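Local coordinates for protein arsenical resistance operon trans-acting repressor (Bacteroides vulgatus, PDB 3KTB) that probably binds DNA as an ArsD-family repressor of the arsenical resistance operon, built on a thioredoxin-like fold, at residues V35-S38 with L39-Q42; K95-S98 with E99-G102. One frame throughout, in Å; residues are numbered along the deposited sequence.

Interaction 1 of 2, residues V35-S38 with L39-Q42; sequences VIES and LKKQ
E37 OE2 is gripped twice near the C-terminal end of helix 27-41. K41, one turn further on, brings its NZ to 2.5 Å from E37 OE2, a very short salt bridge that uses the anti lone pair, on the side away from OE1. A water donates a hydrogen bond to the same oxygen and reaches K40 NZ more weakly. The other carboxylate oxygen is reached by water alone among these groups: a second water donates to E37 OE1 at 2.8 Å and accepts from K40 NZ at 3.0 Å. The two lysines therefore address the carboxylate differently, K41 directly and K40 through solvent, with K40 NZ still 4.8 Å from E37 OE1. E37 CG lies anti to the backbone N (chi1 169°), and a bend at chi2 (63°) swings the carboxylate along the helix toward its C-terminal end. K41 reaches it with an extended chain that turns only at chi4, while the aliphatic part of K40 passes OE1 with its CD.

The backbone that carries these groups makes regular i to i+4 bonds: L39 N, K40 N and K41 N donate to the carbonyls of V35, I36 and E37, the first at 3.0 Å. V35 and L39 point the same way from the helix and touch through CG1 and CD1 at 3.8 Å, forming the apolar side that meets M97 of helix 94-101. This helix is the crossover of the beta-alpha-beta unit between strands 7-11 and 47-50. Its charged side borders another subunit, where E37 packs on M30 and K41 on P27 of that second subunit. Although E37 is buried, one direct ammonium group and a second linked through waters should favour its ionised form.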
loop_
_atom_site.group_PDB
_atom_site.type_symbol
_atom_site.label_atom_id
_atom_site.label_comp_id
_atom_site.label_asym_id
_atom_site.label_seq_id
_atom_site.Cartn_x
_atom_site.Cartn_y
_atom_site.Cartn_z
ATOM N N VAL A 35 -5.565 2.028 39.440
ATOM C CA VAL A 35 -5.262 0.645 39.110
ATOM C C VAL A 35 -4.273 0.598 37.938
ATOM O O VAL A 35 -3.252 -0.074 38.008
ATOM C CB VAL A 35 -6.539 -0.139 38.784
ATOM C CG1 VAL A 35 -6.216 -1.385 37.953
ATOM C CG2 VAL A 35 -7.304 -0.511 40.090
ATOM N N ILE A 36 -4.565 1.350 36.883
ATOM C CA ILE A 36 -3.730 1.339 35.682
ATOM C C ILE A 36 -2.291 1.753 35.971
ATOM O O ILE A 36 -1.339 1.170 35.452
ATOM C CB ILE A 36 -4.335 2.196 34.553
ATOM C CG1 ILE A 36 -5.541 1.458 33.966
ATOM C CG2 ILE A 36 -3.302 2.425 33.431
ATOM C CD1 ILE A 36 -6.344 2.267 32.976
ATOM N N GLU A 37 -2.139 2.734 36.845
ATOM C CA GLU A 37 -0.824 3.216 37.212
ATOM C C GLU A 37 -0.095 2.175 38.086
ATOM O O GLU A 37 1.115 1.959 37.940
ATOM C CB GLU A 37 -0.964 4.576 37.906
ATOM C CG GLU A 37 0.260 5.089 38.583
ATOM C CD GLU A 37 1.415 5.337 37.619
ATOM O OE1 GLU A 37 1.154 5.500 36.405
ATOM O OE2 GLU A 37 2.584 5.367 38.093
ATOM N N SER A 38 -0.815 1.511 38.984
ATOM C CA SER A 38 -0.157 0.472 39.798
ATOM C C SER A 38 0.361 -0.650 38.901
ATOM O O SER A 38 1.440 -1.201 39.147
ATOM C CB SER A 38 -1.096 -0.146 40.843
ATOM O OG SER A 38 -1.546 0.817 41.762
ATOM N N LEU A 39 -0.425 -1.011 37.887
ATOM C CA LEU A 39 0.019 -2.039 36.948
ATOM C C LEU A 39 1.248 -1.575 36.163
ATOM O O LEU A 39 2.197 -2.346 36.000
ATOM C CB LEU A 39 -1.103 -2.465 36.003
ATOM C CG LEU A 39 -2.240 -3.113 36.792
ATOM C CD1 LEU A 39 -3.530 -3.171 35.992
ATOM C CD2 LEU A 39 -1.797 -4.490 37.263
ATOM N N LYS A 40 1.228 -0.319 35.716
ATOM C CA LYS A 40 2.313 0.254 34.919
ATOM C C LYS A 40 3.619 0.110 35.691
ATOM O O LYS A 40 4.646 -0.365 35.157
ATOM C CB LYS A 40 2.028 1.723 34.589
ATOM C CG LYS A 40 3.090 2.435 33.713
ATOM C CD LYS A 40 2.648 3.875 33.394
ATOM C CE LYS A 40 3.702 4.729 32.655
ATOM N NZ LYS A 40 4.933 5.074 33.471
ATOM N N LYS A 41 3.560 0.468 36.967
ATOM C CA LYS A 41 4.728 0.376 37.837
ATOM C C LYS A 41 5.306 -1.034 37.870
ATOM O O LYS A 41 6.482 -1.206 38.187
ATOM C CB LYS A 41 4.366 0.803 39.262
ATOM C CG LYS A 41 4.295 2.307 39.437
ATOM C CD LYS A 41 4.216 2.684 40.917
ATOM C CE LYS A 41 4.222 4.213 41.099
ATOM N NZ LYS A 41 2.974 4.881 40.563
ATOM N N GLN A 42 4.480 -2.042 37.578
ATOM C CA GLN A 42 4.939 -3.436 37.609
ATOM C C GLN A 42 5.168 -3.963 36.200
ATOM O O GLN A 42 5.244 -5.161 35.964
ATOM C CB GLN A 42 3.941 -4.307 38.371
ATOM C CG GLN A 42 3.883 -3.933 39.832
ATOM C CD GLN A 42 2.966 -4.828 40.626
ATOM O OE1 GLN A 42 1.858 -4.428 40.972
ATOM N NE2 GLN A 42 3.417 -6.049 40.920
HETATM O O HOH W 1 3.051 6.900 34.840
HETATM O O HOH W 2 4.990 5.252 36.896
#

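Interaction 2 of 2, residues K95-S98 with E99-G102; sequences KQMS and EWTG
The hydrogen bond from W100 N to Q96 O, 2.7 Å long and nearly straight at 163°, closes a turn of helix 94-101, the last helix of this thioredoxin-like fold. E99 N donates to K95 O at 2.8 Å and more weakly to Q96 O. Beyond the helix, G102 N reaches S98 O at 2.9 Å from above the carbonyl plane; the positive phi of G102 (79°) takes the chain out of the helix, a conformation suited to glycine. K95 NZ stays 4.5 Å from E99 OE1, beyond a salt bridge, so any attraction is probably loose; the lysine CE lies nearer, 3.3 Å from that oxygen.

The indole of W100 lies beside Q96. Q96 CB makes a CH-pi contact over the six-membered ring, 3.9 Å from its centroid, and Q96 O sits above the same ring system toward its rim. The Q96 amide follows the ring, its plane turned 37° from the indole and NE2 4.0 Å from W100 CZ2, while OE1 accepts from T93 N. W100 also packs on A86 and V87 of strand 84-87 and on I7 of strand 7-11. M97, a selenomethionine folded by bends at chi2 and chi3, completes the group with an oblique Met-aromatic contact, its SE 4.0 Å from W100 CE3.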
loop_
_atom_site.group_PDB
_atom_site.type_symbol
_atom_site.label_atom_id
_atom_site.label_comp_id
_atom_site.label_asym_id
_atom_site.label_seq_id
_atom_site.Cartn_x
_atom_site.Cartn_y
_atom_site.Cartn_z
ATOM N N LYS A 95 -11.528 -6.171 41.468
ATOM C CA LYS A 95 -11.485 -7.627 41.574
ATOM C C LYS A 95 -11.116 -8.273 40.231
ATOM O O LYS A 95 -10.183 -9.081 40.159
ATOM C CB LYS A 95 -12.823 -8.189 42.085
ATOM C CG LYS A 95 -12.842 -9.715 42.209
ATOM C CD LYS A 95 -14.095 -10.227 42.929
ATOM C CE LYS A 95 -14.078 -11.756 43.073
ATOM N NZ LYS A 95 -15.190 -12.275 43.939
ATOM N N GLN A 96 -11.838 -7.903 39.172
ATOM C CA GLN A 96 -11.532 -8.386 37.819
ATOM C C GLN A 96 -10.110 -8.041 37.341
ATOM O O GLN A 96 -9.380 -8.927 36.870
ATOM C CB GLN A 96 -12.542 -7.842 36.811
ATOM C CG GLN A 96 -13.964 -8.213 37.104
ATOM C CD GLN A 96 -14.928 -7.568 36.130
ATOM O OE1 GLN A 96 -15.041 -6.343 36.067
ATOM N NE2 GLN A 96 -15.630 -8.393 35.360
HETATM N N MSE A 97 -9.725 -6.763 37.440
HETATM C CA MSE A 97 -8.386 -6.360 37.004
HETATM C C MSE A 97 -7.373 -7.227 37.733
HETATM O O MSE A 97 -6.410 -7.734 37.146
HETATM C CB MSE A 97 -8.120 -4.878 37.290
HETATM C CG MSE A 97 -9.084 -3.921 36.589
HETATM SE SE MSE A 97 -8.814 -3.975 34.646
HETATM C CE MSE A 97 -7.068 -3.037 34.611
ATOM N N SER A 98 -7.620 -7.410 39.024
ATOM C CA SER A 98 -6.745 -8.191 39.880
ATOM C C SER A 98 -6.700 -9.647 39.396
ATOM O O SER A 98 -5.639 -10.297 39.416
ATOM C CB SER A 98 -7.251 -8.098 41.321
ATOM O OG SER A 98 -6.252 -8.500 42.246
ATOM N N GLU A 99 -7.849 -10.152 38.943
ATOM C CA GLU A 99 -7.930 -11.530 38.477
ATOM C C GLU A 99 -7.275 -11.688 37.110
ATOM O O GLU A 99 -6.542 -12.648 36.878
ATOM C CB GLU A 99 -9.381 -12.041 38.471
ATOM C CG GLU A 99 -9.848 -12.610 39.823
ATOM C CD GLU A 99 -11.379 -12.584 40.016
ATOM O OE1 GLU A 99 -11.856 -13.052 41.077
ATOM O OE2 GLU A 99 -12.107 -12.092 39.119
ATOM N N TRP A 100 -7.516 -10.738 36.213
ATOM C CA TRP A 100 -6.992 -10.839 34.849
ATOM C C TRP A 100 -5.486 -10.664 34.791
ATOM O O TRP A 100 -4.830 -11.011 33.801
ATOM C CB TRP A 100 -7.608 -9.770 33.969
ATOM C CG TRP A 100 -9.031 -9.966 33.750
ATOM C CD1 TRP A 100 -9.712 -11.156 33.757
ATOM C CD2 TRP A 100 -9.988 -8.946 33.460
ATOM N NE1 TRP A 100 -11.039 -10.932 33.490
ATOM C CE2 TRP A 100 -11.240 -9.585 33.304
ATOM C CE3 TRP A 100 -9.910 -7.557 33.317
ATOM C CZ2 TRP A 100 -12.409 -8.877 33.013
ATOM C CZ3 TRP A 100 -11.064 -6.855 33.030
ATOM C CH2 TRP A 100 -12.305 -7.523 32.880
ATOM N N THR A 101 -4.948 -10.146 35.881
ATOM C CA THR A 101 -3.623 -9.575 35.890
ATOM C C THR A 101 -2.704 -10.368 36.839
ATOM O O THR A 101 -1.484 -10.379 36.701
ATOM C CB THR A 101 -3.793 -8.101 36.300
ATOM O OG1 THR A 101 -3.362 -7.230 35.243
ATOM C CG2 THR A 101 -3.119 -7.805 37.571
ATOM N N GLY A 102 -3.302 -11.064 37.793
ATOM C CA GLY A 102 -2.523 -11.823 38.752
ATOM C C GLY A 102 -1.946 -10.932 39.833
ATOM O O GLY A 102 -1.311 -11.415 40.764
#

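In the fold
The two interactions occupy the C-terminal ends of two helices, 27-41 and 94-101, their centres about 12 Å apart, and they meet directly through apolar side chains. L39 of interaction 1 joins them: its CD2 lies 3.6 Å from T101 CG2, and its CD1 lies 3.8 Å from M97 CE. V35 CG1 meets the same M97 methyl at 3.8 Å. The M97 methyl thus reaches helix 27-41, while the rest of its side chain belongs to the packing of interaction 2. The charged group of interaction 1 instead borders the second subunit. At the end of interaction 2, G102 O hydrogen-bonds a glycerol, probably from the crystallisation liquor.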